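Sialidase domain-containing protein (Dyadobacter fermentans, PDB 5HX0) is of unknown function but adopts a six-bladed, sialidase-type beta-propeller and possibly recognises or cleaves glycans. Local coordinates at residues D47-R52 and P391-G396; V166-Y171 and T198-K203; L204-R209 and W222-T227; T364-P369 and Y383-P388. One frame throughout, in Å; residues are numbered along the deposited sequence.

Contact 1. Residues D47-R52 and P391-G396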
loop_
_atom_site.group_PDB
_atom_site.type_symbol
_atom_site.label_atom_id
_atom_site.label_comp_id
_atom_site.label_asym_id
_atom_site.label_seq_id
_atom_site.Cartn_x
_atom_site.Cartn_y
_atom_site.Cartn_z
ATOM N N ASP A 47 -7.621 22.045 -22.187
ATOM C CA ASP A 47 -7.151 21.502 -20.923
ATOM C C ASP A 47 -8.042 20.339 -20.516
ATOM O O ASP A 47 -9.227 20.316 -20.854
ATOM C CB ASP A 47 -7.175 22.573 -19.847
ATOM C CG ASP A 47 -6.228 23.693 -20.159
ATOM O OD1 ASP A 47 -5.134 23.403 -20.685
ATOM O OD2 ASP A 47 -6.582 24.853 -19.910
ATOM N N VAL A 48 -7.470 19.364 -19.799
ATOM C CA VAL A 48 -8.242 18.215 -19.335
ATOM C C VAL A 48 -7.958 17.972 -17.857
ATOM O O VAL A 48 -6.932 18.388 -17.313
ATOM C CB VAL A 48 -7.963 16.937 -20.156
ATOM C CG1 VAL A 48 -8.251 17.190 -21.606
ATOM C CG2 VAL A 48 -6.504 16.462 -19.979
ATOM N N VAL A 49 -8.911 17.321 -17.199
ATOM C CA VAL A 49 -8.726 16.806 -15.846
ATOM C C VAL A 49 -8.501 15.303 -15.966
ATOM O O VAL A 49 -9.288 14.599 -16.607
ATOM C CB VAL A 49 -9.923 17.132 -14.939
ATOM C CG1 VAL A 49 -9.754 16.430 -13.590
ATOM C CG2 VAL A 49 -10.010 18.652 -14.712
ATOM N N ILE A 50 -7.399 14.823 -15.404
ATOM C CA ILE A 50 -6.976 13.446 -15.575
ATOM C C ILE A 50 -7.378 12.586 -14.383
ATOM O O ILE A 50 -7.864 11.471 -14.554
ATOM C CB ILE A 50 -5.450 13.398 -15.830
ATOM C CG1 ILE A 50 -5.144 14.040 -17.189
ATOM C CG2 ILE A 50 -4.895 11.942 -15.733
ATOM C CD1 ILE A 50 -3.673 14.028 -17.578
ATOM N N TYR A 51 -7.215 13.098 -13.165
ATOM C CA TYR A 51 -7.689 12.390 -11.978
ATOM C C TYR A 51 -7.891 13.398 -10.869
ATOM O O TYR A 51 -6.980 14.181 -10.569
ATOM C CB TYR A 51 -6.719 11.299 -11.500
ATOM C CG TYR A 51 -7.197 10.692 -10.206
ATOM C CD1 TYR A 51 -8.249 9.784 -10.194
ATOM C CD2 TYR A 51 -6.664 11.099 -8.977
ATOM C CE1 TYR A 51 -8.721 9.261 -8.997
ATOM C CE2 TYR A 51 -7.126 10.574 -7.782
ATOM C CZ TYR A 51 -8.149 9.655 -7.798
ATOM O OH TYR A 51 -8.608 9.136 -6.602
ATOM N N ARG A 52 -9.082 13.370 -10.263
ATOM C CA ARG A 52 -9.446 14.321 -9.221
ATOM C C ARG A 52 -10.366 13.642 -8.221
ATOM O O ARG A 52 -11.396 13.082 -8.605
ATOM C CB ARG A 52 -10.153 15.553 -9.818
ATOM C CG ARG A 52 -10.575 16.574 -8.757
ATOM C CD ARG A 52 -11.487 17.669 -9.350
ATOM N NE ARG A 52 -11.894 18.689 -8.371
ATOM C CZ ARG A 52 -12.847 18.541 -7.451
ATOM N NH1 ARG A 52 -13.505 17.401 -7.329
ATOM N NH2 ARG A 52 -13.141 19.549 -6.637
ATOM N N PRO A 391 -8.810 20.625 -4.585
ATOM C CA PRO A 391 -7.768 19.653 -4.219
ATOM C C PRO A 391 -6.622 19.581 -5.228
ATOM O O PRO A 391 -6.726 20.019 -6.377
ATOM C CB PRO A 391 -8.534 18.331 -4.218
ATOM C CG PRO A 391 -9.586 18.537 -5.310
ATOM C CD PRO A 391 -9.985 19.993 -5.215
ATOM N N GLN A 392 -5.515 18.991 -4.780
ATOM C CA GLN A 392 -4.426 18.655 -5.693
ATOM C C GLN A 392 -4.863 17.488 -6.583
ATOM O O GLN A 392 -5.203 16.409 -6.085
ATOM C CB GLN A 392 -3.166 18.292 -4.905
ATOM C CG GLN A 392 -2.271 19.478 -4.576
ATOM C CD GLN A 392 -2.940 20.496 -3.663
ATOM O OE1 GLN A 392 -3.723 20.137 -2.787
ATOM N NE2 GLN A 392 -2.637 21.778 -3.868
ATOM N N HIS A 393 -4.876 17.709 -7.894
ATOM C CA HIS A 393 -5.353 16.715 -8.850
ATOM C C HIS A 393 -4.393 16.658 -10.038
ATOM O O HIS A 393 -3.558 17.554 -10.240
ATOM C CB HIS A 393 -6.796 17.043 -9.306
ATOM C CG HIS A 393 -6.937 18.360 -10.016
ATOM N ND1 HIS A 393 -7.008 19.569 -9.352
ATOM C CD2 HIS A 393 -7.024 18.654 -11.336
ATOM C CE1 HIS A 393 -7.128 20.549 -10.233
ATOM N NE2 HIS A 393 -7.121 20.022 -11.446
ATOM N N ILE A 394 -4.514 15.602 -10.840
ATOM C CA ILE A 394 -3.765 15.503 -12.094
ATOM C C ILE A 394 -4.576 16.166 -13.208
ATOM O O ILE A 394 -5.775 15.925 -13.354
ATOM C CB ILE A 394 -3.458 14.036 -12.446
ATOM C CG1 ILE A 394 -2.977 13.259 -11.186
ATOM C CG2 ILE A 394 -2.440 13.970 -13.619
ATOM C CD1 ILE A 394 -1.729 13.877 -10.505
ATOM N N ALA A 395 -3.903 16.962 -14.031
ATOM C CA ALA A 395 -4.537 17.660 -15.137
ATOM C C ALA A 395 -3.577 17.637 -16.323
ATOM O O ALA A 395 -2.451 17.132 -16.232
ATOM C CB ALA A 395 -4.894 19.094 -14.740
ATOM N N GLY A 396 -4.013 18.203 -17.436
ATOM C CA GLY A 396 -3.144 18.273 -18.589
ATOM C C GLY A 396 -3.625 19.324 -19.561
ATOM O O GLY A 396 -4.766 19.799 -19.500
#
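Val48 and Gly396 form an antiparallel hydrogen-bonded pair where strand 47-51 meets strand 393-396, the short axes approaching to 4.4 Å with 146° between their directions. Val48 N gives to Gly396 O at 2.8 Å, and Gly396 N returns a bond to Val48 O. After the non-hydrogen-bonded pair Val49-Ala395 the register slips by one, and Ile50 and Tyr51 both face Ile394: a classic beta bulge. Its evidence is a shared acceptor, because Ile394 O takes Ile50 N at 2.8 Å and Tyr51 N at 3.2 Å from the same face of its plane.

The bulge turns Ile50 toward the partner strand. Its CB lies 3.8 Å from Ile394 CG2, and its CD1 reaches along the other strand to 3.6 Å from Ala395 O. Leu73, on strand 71-79 of the following blade, touches both isoleucines. At the other end Arg52, extended from CG to NE, lays one guanidinium face over Pro391, whose CG sits above the plane but offset toward the rim; Glu54 takes NH2 in a salt bridge. His393 has CG between its backbone N and carbonyl carbon (chi1 62°), which swings the ring back so that ND1 donates to Pro391 O at 3.0 Å, almost straight and in the ring plane.

Strand 42-51 thus becomes the outer strand of the blade built by the C-terminal strands, the "velcro" closure of a propeller. The propeller is closed here mainly by five backbone hydrogen bonds, while the ND1 bond, in which ND1 is the donor, should restrain rotation of the His393 imidazole.

Contact 2. Residues V166-Y171 and T198-K203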
loop_
_atom_site.group_PDB
_atom_site.type_symbol
_atom_site.label_atom_id
_atom_site.label_comp_id
_atom_site.label_asym_id
_atom_site.label_seq_id
_atom_site.Cartn_x
_atom_site.Cartn_y
_atom_site.Cartn_z
ATOM N N VAL A 166 11.653 10.419 8.145
ATOM C CA VAL A 166 13.077 10.196 7.909
ATOM C C VAL A 166 13.252 9.625 6.509
ATOM O O VAL A 166 12.631 8.615 6.154
ATOM C CB VAL A 166 13.691 9.270 8.971
ATOM C CG1 VAL A 166 15.188 9.074 8.711
ATOM C CG2 VAL A 166 13.450 9.846 10.361
ATOM N N PHE A 167 14.120 10.259 5.732
ATOM C CA PHE A 167 14.266 9.965 4.311
ATOM C C PHE A 167 14.778 8.541 4.080
ATOM O O PHE A 167 15.672 8.060 4.786
ATOM C CB PHE A 167 15.227 10.996 3.706
ATOM C CG PHE A 167 15.215 11.053 2.202
ATOM C CD1 PHE A 167 14.047 10.891 1.503
ATOM C CD2 PHE A 167 16.384 11.330 1.501
ATOM C CE1 PHE A 167 14.043 10.957 0.101
ATOM C CE2 PHE A 167 16.394 11.396 0.119
ATOM C CZ PHE A 167 15.219 11.207 -0.580
ATOM N N LEU A 168 14.210 7.851 3.085
ATOM C CA LEU A 168 14.713 6.520 2.725
ATOM C C LEU A 168 15.520 6.494 1.436
ATOM O O LEU A 168 16.137 5.459 1.134
ATOM C CB LEU A 168 13.563 5.514 2.579
ATOM C CG LEU A 168 12.743 5.183 3.822
ATOM C CD1 LEU A 168 11.471 4.411 3.409
ATOM C CD2 LEU A 168 13.604 4.367 4.794
ATOM N N GLY A 169 15.501 7.564 0.655
ATOM C CA GLY A 169 16.184 7.504 -0.619
ATOM C C GLY A 169 15.448 6.628 -1.623
ATOM O O GLY A 169 14.280 6.270 -1.450
ATOM N N GLY A 170 16.173 6.259 -2.683
ATOM C CA GLY A 170 15.538 5.770 -3.883
ATOM C C GLY A 170 15.227 4.276 -3.904
ATOM O O GLY A 170 15.790 3.466 -3.162
ATOM N N TYR A 171 14.291 3.926 -4.786
ATOM C CA TYR A 171 14.037 2.546 -5.176
ATOM C C TYR A 171 13.359 2.590 -6.538
ATOM O O TYR A 171 12.704 3.575 -6.877
ATOM C CB TYR A 171 13.173 1.788 -4.160
ATOM C CG TYR A 171 12.067 2.546 -3.424
ATOM C CD1 TYR A 171 10.791 2.692 -3.973
ATOM C CD2 TYR A 171 12.291 3.036 -2.151
ATOM C CE1 TYR A 171 9.768 3.342 -3.267
ATOM C CE2 TYR A 171 11.299 3.688 -1.442
ATOM C CZ TYR A 171 10.048 3.839 -1.994
ATOM O OH TYR A 171 9.087 4.472 -1.238
ATOM N N THR A 198 19.810 6.040 5.408
ATOM C CA THR A 198 18.358 5.872 5.420
ATOM C C THR A 198 17.833 5.704 6.847
ATOM O O THR A 198 18.583 5.489 7.795
ATOM C CB THR A 198 17.923 4.640 4.628
ATOM O OG1 THR A 198 18.232 3.457 5.384
ATOM C CG2 THR A 198 18.602 4.571 3.259
ATOM N N ALA A 199 16.501 5.721 6.977
ATOM C CA ALA A 199 15.897 5.475 8.281
ATOM C C ALA A 199 16.191 4.078 8.818
ATOM O O ALA A 199 15.893 3.799 9.986
ATOM C CB ALA A 199 14.392 5.679 8.208
HETATM N N MSE A 200 16.764 3.195 8.012
HETATM C CA MSE A 200 17.014 1.849 8.489
HETATM C C MSE A 200 18.497 1.595 8.570
HETATM O O MSE A 200 18.931 0.451 8.673
HETATM C CB MSE A 200 16.305 0.842 7.576
HETATM C CG MSE A 200 14.880 1.322 7.254
HETATM SE SE MSE A 200 13.718 -0.061 6.465
HETATM C CE MSE A 200 13.787 0.630 4.651
ATOM N N GLY A 201 19.278 2.671 8.498
ATOM C CA GLY A 201 20.707 2.597 8.724
ATOM C C GLY A 201 21.561 2.247 7.526
ATOM O O GLY A 201 22.765 2.030 7.698
ATOM N N GLU A 202 20.993 2.177 6.329
ATOM C CA GLU A 202 21.778 1.886 5.139
ATOM C C GLU A 202 22.323 3.187 4.564
ATOM O O GLU A 202 21.756 4.262 4.775
ATOM C CB GLU A 202 20.922 1.174 4.089
ATOM C CG GLU A 202 20.121 -0.006 4.624
ATOM C CD GLU A 202 20.894 -1.314 4.556
ATOM O OE1 GLU A 202 21.594 -1.539 3.543
ATOM O OE2 GLU A 202 20.807 -2.113 5.519
ATOM N N LYS A 203 23.423 3.089 3.818
ATOM C CA LYS A 203 23.853 4.253 3.051
ATOM C C LYS A 203 22.781 4.585 2.020
ATOM O O LYS A 203 22.237 3.694 1.361
ATOM C CB LYS A 203 25.197 3.998 2.376
ATOM C CG LYS A 203 26.367 3.902 3.386
ATOM C CD LYS A 203 27.719 4.127 2.715
ATOM C CE LYS A 203 28.035 3.030 1.709
ATOM N NZ LYS A 203 28.360 1.735 2.368
#
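Ala199 presses its methyl group into a hollow between Val166 and Leu168, at the point where a type I turn, Thr198 to Gly201, packs against strand 165-175 of a propeller blade. The fit is close: Ala199 CB is 3.5 Å from Val166 CG1 and 3.7 Å from Leu168 CD2. Ala145, on the neighbouring strand 137-145, touches both Ala199 and Leu168 and so helps to wall the hollow.

Leu168 supplies the reciprocal bump. Its CD2 slots between Ala199 and the selenomethionine at Met200, whose chain bends at its last torsion (chi3 -105°) and brings CE to 3.7 Å from that methyl. Met200 also packs on Phe84 of the second subunit, so this side chain takes part in the contact between subunits as well.

Further along, Thr198 CG2 rests 3.4 Å from Leu168 O. Polar bonding between the segments is slight: Ala199 N reaches Phe167 O at 3.3 Å in a weak, bent bond. The turn keeps its shape through its own bonds instead. Thr198 OG1 is tucked over its own main chain (chi1 74°), facing into the loop, where it accepts from Met200 N at 3.0 Å as an ST turn and from Glu202 N at 3.2 Å.

Contact 3. Residues L204-R209 and W222-T227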
loop_
_atom_site.group_PDB
_atom_site.type_symbol
_atom_site.label_atom_id
_atom_site.label_comp_id
_atom_site.label_asym_id
_atom_site.label_seq_id
_atom_site.Cartn_x
_atom_site.Cartn_y
_atom_site.Cartn_z
ATOM N N LEU A 204 22.464 5.867 1.893
ATOM C CA LEU A 204 21.238 6.260 1.178
ATOM C C LEU A 204 21.324 5.963 -0.318
ATOM O O LEU A 204 22.186 6.527 -1.005
ATOM C CB LEU A 204 20.950 7.743 1.398
ATOM C CG LEU A 204 19.549 8.194 0.959
ATOM C CD1 LEU A 204 18.666 8.415 2.165
ATOM C CD2 LEU A 204 19.613 9.455 0.080
ATOM N N PRO A 205 20.435 5.133 -0.870
ATOM C CA PRO A 205 20.393 4.950 -2.331
ATOM C C PRO A 205 20.056 6.251 -3.051
ATOM O O PRO A 205 19.201 7.022 -2.610
ATOM C CB PRO A 205 19.274 3.916 -2.521
ATOM C CG PRO A 205 19.102 3.250 -1.156
ATOM C CD PRO A 205 19.389 4.354 -0.182
ATOM N N ALA A 206 20.704 6.466 -4.196
ATOM C CA ALA A 206 20.422 7.660 -4.992
ATOM C C ALA A 206 18.970 7.664 -5.507
ATOM O O ALA A 206 18.284 6.646 -5.532
ATOM C CB ALA A 206 21.399 7.753 -6.167
ATOM N N TYR A 207 18.526 8.830 -5.978
ATOM C CA TYR A 207 17.105 9.078 -6.254
ATOM C C TYR A 207 17.016 10.387 -7.031
ATOM O O TYR A 207 17.945 11.199 -7.008
ATOM C CB TYR A 207 16.285 9.202 -4.948
ATOM C CG TYR A 207 16.708 10.455 -4.211
ATOM C CD1 TYR A 207 17.845 10.447 -3.420
ATOM C CD2 TYR A 207 16.032 11.682 -4.397
ATOM C CE1 TYR A 207 18.294 11.596 -2.798
ATOM C CE2 TYR A 207 16.477 12.836 -3.785
ATOM C CZ TYR A 207 17.617 12.791 -2.986
ATOM O OH TYR A 207 18.101 13.930 -2.373
ATOM N N ASN A 208 15.876 10.610 -7.680
ATOM C CA ASN A 208 15.530 11.969 -8.093
ATOM C C ASN A 208 14.079 11.999 -8.552
ATOM O O ASN A 208 13.431 10.959 -8.714
ATOM C CB ASN A 208 16.430 12.505 -9.216
ATOM C CG ASN A 208 16.684 13.998 -9.071
ATOM O OD1 ASN A 208 16.023 14.663 -8.267
ATOM N ND2 ASN A 208 17.627 14.527 -9.850
ATOM N N ARG A 209 13.580 13.213 -8.774
ATOM C CA ARG A 209 12.452 13.412 -9.670
ATOM C C ARG A 209 13.003 13.966 -10.976
ATOM O O ARG A 209 13.742 14.957 -10.966
ATOM C CB ARG A 209 11.388 14.362 -9.092
ATOM C CG ARG A 209 10.113 14.485 -9.987
ATOM C CD ARG A 209 10.303 15.470 -11.180
ATOM N NE ARG A 209 9.087 15.616 -11.979
ATOM C CZ ARG A 209 9.008 16.292 -13.123
ATOM N NH1 ARG A 209 7.830 16.389 -13.745
ATOM N NH2 ARG A 209 10.098 16.854 -13.667
ATOM N N TRP A 222 20.701 8.757 -16.152
ATOM C CA TRP A 222 19.866 9.163 -15.024
ATOM C C TRP A 222 20.644 10.189 -14.219
ATOM O O TRP A 222 21.708 9.865 -13.677
ATOM C CB TRP A 222 19.509 7.960 -14.147
ATOM C CG TRP A 222 18.483 8.236 -13.088
ATOM C CD1 TRP A 222 17.632 9.304 -13.009
ATOM C CD2 TRP A 222 18.217 7.417 -11.941
ATOM N NE1 TRP A 222 16.841 9.198 -11.880
ATOM C CE2 TRP A 222 17.180 8.043 -11.213
ATOM C CE3 TRP A 222 18.751 6.205 -11.469
ATOM C CZ2 TRP A 222 16.664 7.503 -10.038
ATOM C CZ3 TRP A 222 18.245 5.668 -10.307
ATOM C CH2 TRP A 222 17.210 6.315 -9.596
ATOM N N VAL A 223 20.144 11.417 -14.137
ATOM C CA VAL A 223 20.794 12.431 -13.305
ATOM C C VAL A 223 20.117 12.449 -11.938
ATOM O O VAL A 223 18.931 12.789 -11.824
ATOM C CB VAL A 223 20.764 13.811 -13.967
ATOM C CG1 VAL A 223 21.345 14.878 -13.014
ATOM C CG2 VAL A 223 21.550 13.768 -15.281
ATOM N N VAL A 224 20.878 12.100 -10.902
ATOM C CA VAL A 224 20.348 11.937 -9.551
ATOM C C VAL A 224 20.824 13.089 -8.674
ATOM O O VAL A 224 21.744 13.836 -9.012
ATOM C CB VAL A 224 20.745 10.590 -8.909
ATOM C CG1 VAL A 224 20.161 9.404 -9.689
ATOM C CG2 VAL A 224 22.279 10.487 -8.776
ATOM N N ALA A 225 20.169 13.230 -7.530
ATOM C CA ALA A 225 20.488 14.262 -6.560
ATOM C C ALA A 225 21.224 13.628 -5.395
ATOM O O ALA A 225 21.014 12.456 -5.079
ATOM C CB ALA A 225 19.214 14.950 -6.052
ATOM N N ALA A 226 22.085 14.412 -4.748
ATOM C CA ALA A 226 22.753 13.925 -3.546
ATOM C C ALA A 226 22.956 15.089 -2.588
ATOM O O ALA A 226 23.307 16.195 -3.013
ATOM C CB ALA A 226 24.101 13.256 -3.874
ATOM N N THR A 227 22.698 14.840 -1.303
ATOM C CA THR A 227 23.010 15.813 -0.261
ATOM C C THR A 227 24.503 15.723 0.017
ATOM O O THR A 227 24.983 14.668 0.441
ATOM C CB THR A 227 22.224 15.533 1.023
ATOM O OG1 THR A 227 20.825 15.634 0.782
ATOM C CG2 THR A 227 22.609 16.536 2.126
HETATM O O HOH W 1 19.890 13.413 -0.269
HETATM O O HOH W 2 14.100 10.387 -11.646
#
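Trp222 and Tyr207 border the crossing of the two segments. The indole has Val224 CG1 3.5 Å above the centre of one face, a contact within its own strand, while its CZ2 approaches the other segment obliquely, 4.1 Å from Tyr207 CA. At its edge Trp222 NE1 donates to a water that in turn gives a weak bond to Asn208 O. The Tyr207 ring has Pro205 O at its edge, in plane, and meets Ala225 obliquely, with CE1 3.7 Å from Ala225 O. A chi1 of 67° brings it there, folding the ring back above its own backbone and toward the strand although CB starts away from it. Phe167 meets the same ring edge-to-face.

The touching parts run 96° apart, so this is a crossing and not a regular strand pairing. The 204-209 loop passes from the blade containing strand 165-175 into the next propeller blade, over its strand 220-229. Ala225 N donates to Tyr207 O at 3.1 Å, nearly along the C=O axis, and Val224 CB packs against the same oxygen. Next to it the rotation of the Asn208 amide is fixed by two acceptors: ND2 gives a straight bond of 2.9 Å to Val223 O, which lies in the amide plane, and also binds Asn264 O of strand 262-270, reaching a third blade. Ala206 CB fits against Val224 CG2. Tyr207 N is buried here without a partner in the model, whereas a second water joins Tyr207 OH, at 2.8 Å, to Thr227 OG1, at 2.6 Å.

Contact 4. Residues T364-P369 and Y383-P388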
loop_
_atom_site.group_PDB
_atom_site.type_symbol
_atom_site.label_atom_id
_atom_site.label_comp_id
_atom_site.label_asym_id
_atom_site.label_seq_id
_atom_site.Cartn_x
_atom_site.Cartn_y
_atom_site.Cartn_z
ATOM N N THR A 364 0.917 27.354 -4.557
ATOM C CA THR A 364 2.133 26.886 -5.210
ATOM C C THR A 364 2.245 25.360 -5.257
ATOM O O THR A 364 3.178 24.841 -5.884
ATOM C CB THR A 364 3.348 27.473 -4.489
ATOM O OG1 THR A 364 3.263 27.131 -3.104
ATOM C CG2 THR A 364 3.376 29.010 -4.631
ATOM N N ASP A 365 1.323 24.627 -4.625
ATOM C CA ASP A 365 1.372 23.161 -4.612
ATOM C C ASP A 365 0.734 22.647 -5.907
ATOM O O ASP A 365 -0.403 22.169 -5.949
ATOM C CB ASP A 365 0.689 22.636 -3.351
ATOM C CG ASP A 365 0.903 21.146 -3.119
ATOM O OD1 ASP A 365 1.774 20.532 -3.764
ATOM O OD2 ASP A 365 0.195 20.592 -2.240
ATOM N N LEU A 366 1.506 22.740 -6.986
ATOM C CA LEU A 366 1.101 22.340 -8.333
ATOM C C LEU A 366 2.375 22.203 -9.154
ATOM O O LEU A 366 3.469 22.491 -8.664
ATOM C CB LEU A 366 0.129 23.358 -8.967
ATOM C CG LEU A 366 0.498 24.851 -8.898
ATOM C CD1 LEU A 366 1.657 25.230 -9.845
ATOM C CD2 LEU A 366 -0.720 25.762 -9.208
ATOM N N GLY A 367 2.225 21.806 -10.421
ATOM C CA GLY A 367 3.343 21.782 -11.346
ATOM C C GLY A 367 3.846 20.399 -11.707
ATOM O O GLY A 367 3.055 19.481 -11.963
ATOM N N TYR A 368 5.166 20.232 -11.727
ATOM C CA TYR A 368 5.803 18.978 -12.121
ATOM C C TYR A 368 5.254 18.433 -13.450
ATOM O O TYR A 368 4.812 17.281 -13.503
ATOM C CB TYR A 368 5.646 17.939 -11.017
ATOM C CG TYR A 368 6.547 18.151 -9.810
ATOM C CD1 TYR A 368 6.494 19.325 -9.060
ATOM C CD2 TYR A 368 7.475 17.179 -9.442
ATOM C CE1 TYR A 368 7.328 19.529 -7.954
ATOM C CE2 TYR A 368 8.309 17.365 -8.349
ATOM C CZ TYR A 368 8.232 18.540 -7.611
ATOM O OH TYR A 368 9.065 18.700 -6.526
ATOM N N PRO A 369 5.291 19.220 -14.519
ATOM C CA PRO A 369 4.745 18.716 -15.785
ATOM C C PRO A 369 5.596 17.607 -16.394
ATOM O O PRO A 369 6.802 17.492 -16.168
ATOM C CB PRO A 369 4.701 19.959 -16.690
ATOM C CG PRO A 369 5.828 20.817 -16.159
ATOM C CD PRO A 369 5.815 20.590 -14.659
ATOM N N TYR A 383 0.448 17.397 -15.669
ATOM C CA TYR A 383 0.993 18.073 -14.494
ATOM C C TYR A 383 0.008 17.829 -13.363
ATOM O O TYR A 383 -1.068 17.271 -13.582
ATOM C CB TYR A 383 1.217 19.582 -14.728
ATOM C CG TYR A 383 0.110 20.254 -15.510
ATOM C CD1 TYR A 383 -1.041 20.728 -14.870
ATOM C CD2 TYR A 383 0.202 20.396 -16.900
ATOM C CE1 TYR A 383 -2.063 21.338 -15.596
ATOM C CE2 TYR A 383 -0.817 21.018 -17.626
ATOM C CZ TYR A 383 -1.944 21.468 -16.967
ATOM O OH TYR A 383 -2.948 22.067 -17.687
ATOM N N TYR A 384 0.389 18.205 -12.140
ATOM C CA TYR A 384 -0.630 18.263 -11.107
ATOM C C TYR A 384 -0.942 19.724 -10.824
ATOM O O TYR A 384 -0.195 20.639 -11.209
ATOM C CB TYR A 384 -0.252 17.477 -9.827
ATOM C CG TYR A 384 0.637 18.187 -8.812
ATOM C CD1 TYR A 384 1.994 18.365 -9.057
ATOM C CD2 TYR A 384 0.121 18.628 -7.578
ATOM C CE1 TYR A 384 2.834 18.998 -8.113
ATOM C CE2 TYR A 384 0.957 19.273 -6.626
ATOM C CZ TYR A 384 2.318 19.444 -6.911
ATOM O OH TYR A 384 3.165 20.073 -5.997
ATOM N N PHE A 385 -2.114 19.944 -10.235
ATOM C CA PHE A 385 -2.678 21.285 -10.275
ATOM C C PHE A 385 -3.642 21.470 -9.116
ATOM O O PHE A 385 -4.081 20.509 -8.481
ATOM C CB PHE A 385 -3.399 21.553 -11.607
ATOM C CG PHE A 385 -3.321 22.987 -12.040
ATOM C CD1 PHE A 385 -2.120 23.506 -12.495
ATOM C CD2 PHE A 385 -4.444 23.814 -11.986
ATOM C CE1 PHE A 385 -2.021 24.838 -12.901
ATOM C CE2 PHE A 385 -4.369 25.137 -12.370
ATOM C CZ PHE A 385 -3.156 25.664 -12.827
ATOM N N ASN A 386 -3.949 22.735 -8.838
ATOM C CA ASN A 386 -5.041 23.097 -7.949
ATOM C C ASN A 386 -5.535 24.467 -8.386
ATOM O O ASN A 386 -4.741 25.315 -8.813
ATOM C CB ASN A 386 -4.656 23.149 -6.462
ATOM C CG ASN A 386 -3.806 24.362 -6.123
ATOM O OD1 ASN A 386 -4.330 25.420 -5.765
ATOM N ND2 ASN A 386 -2.476 24.227 -6.268
ATOM N N VAL A 387 -6.847 24.652 -8.300
ATOM C CA VAL A 387 -7.494 25.955 -8.451
ATOM C C VAL A 387 -7.942 26.410 -7.061
ATOM O O VAL A 387 -7.948 25.596 -6.124
ATOM C CB VAL A 387 -8.671 25.875 -9.441
ATOM C CG1 VAL A 387 -8.191 25.507 -10.822
ATOM C CG2 VAL A 387 -9.724 24.884 -8.962
ATOM N N PRO A 388 -8.301 27.684 -6.858
ATOM C CA PRO A 388 -8.684 28.135 -5.507
ATOM C C PRO A 388 -9.799 27.291 -4.908
ATOM O O PRO A 388 -10.801 26.988 -5.563
ATOM C CB PRO A 388 -9.127 29.587 -5.729
ATOM C CG PRO A 388 -8.320 30.037 -6.905
ATOM C CD PRO A 388 -8.168 28.808 -7.799
#
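Asp365 OD1 receives the hydroxyl of Tyr384, OH to OD1 2.7 Å, met almost head-on in the direction of the C-O bond. The carboxylate stands at the edge of the Tyr384 ring, the two planes 76° apart. Asn386 ND2 comes to Asp365 O at 2.9 Å from above the carbonyl plane in a bent bond. Further grips come from outside the two segments: His91 NE2 on OD1, His57 NE2 on OD2 and Gln392 NE2 on the backbone oxygen.

Tyr384 reaches the aspartate by laying its ring against the backbone of Leu366. Leu366 CA sits over one ring face, 3.6 Å from the centroid and 18° off the normal, a CH-pi contact. Tyr368 CD1 meets the ring at its edge, 3.8 Å from Tyr384 CE1, the two tyrosines side by side and pointing the same way. Leu366, its CG turned in above its own peptide backbone (chi1 48°), sends CD2 over the rim of one Phe385 face. Next to these groups the hairpin of strands 367-375 and 378-385 is set by the hydrogen-bonded pair Gly367-Tyr384, with Gly367 N to Tyr384 O at 2.8 Å and Tyr384 N to Gly367 O at 3.0 Å.

Tyr368 OH bonds Glu265, Arg209 and Arg331 touch its side chain, and an acetate, probably from the crystallisation liquor, lies nearby. A tyrosine-glutamate pair close to arginines recalls sialidase active sites, though no activity is established here. The bonding implies that Tyr384 and the two histidines together probably fix the Asp365 carboxylate, which in turn anchors the Tyr384 hydroxyl, and that Tyr384 buttresses the flank of Tyr368.

From the N terminus, strand 42-51 pairs with the C-terminal strand 393-401; contact 1 therefore closes a loop spanning nearly the whole chain, and the other three nest inside it. Contact 2 closes first, within one blade and its following loop. Contact 3 opens directly afterwards and carries the chain into the next blade; the two are in series and touch, Gly170 N lying 3.1 Å from Pro205 O. Contact 4 then closes the hairpin of strands 367-375 and 378-385, and contact 1 closes last. Contacts 1 and 4 share the terminal sheet, where Phe385 N lies 2.8 Å from His393 O. Across the chain's centre Arg209 NH1 approaches Pro369 O to 2.9 Å, tying contact 3 to contact 4.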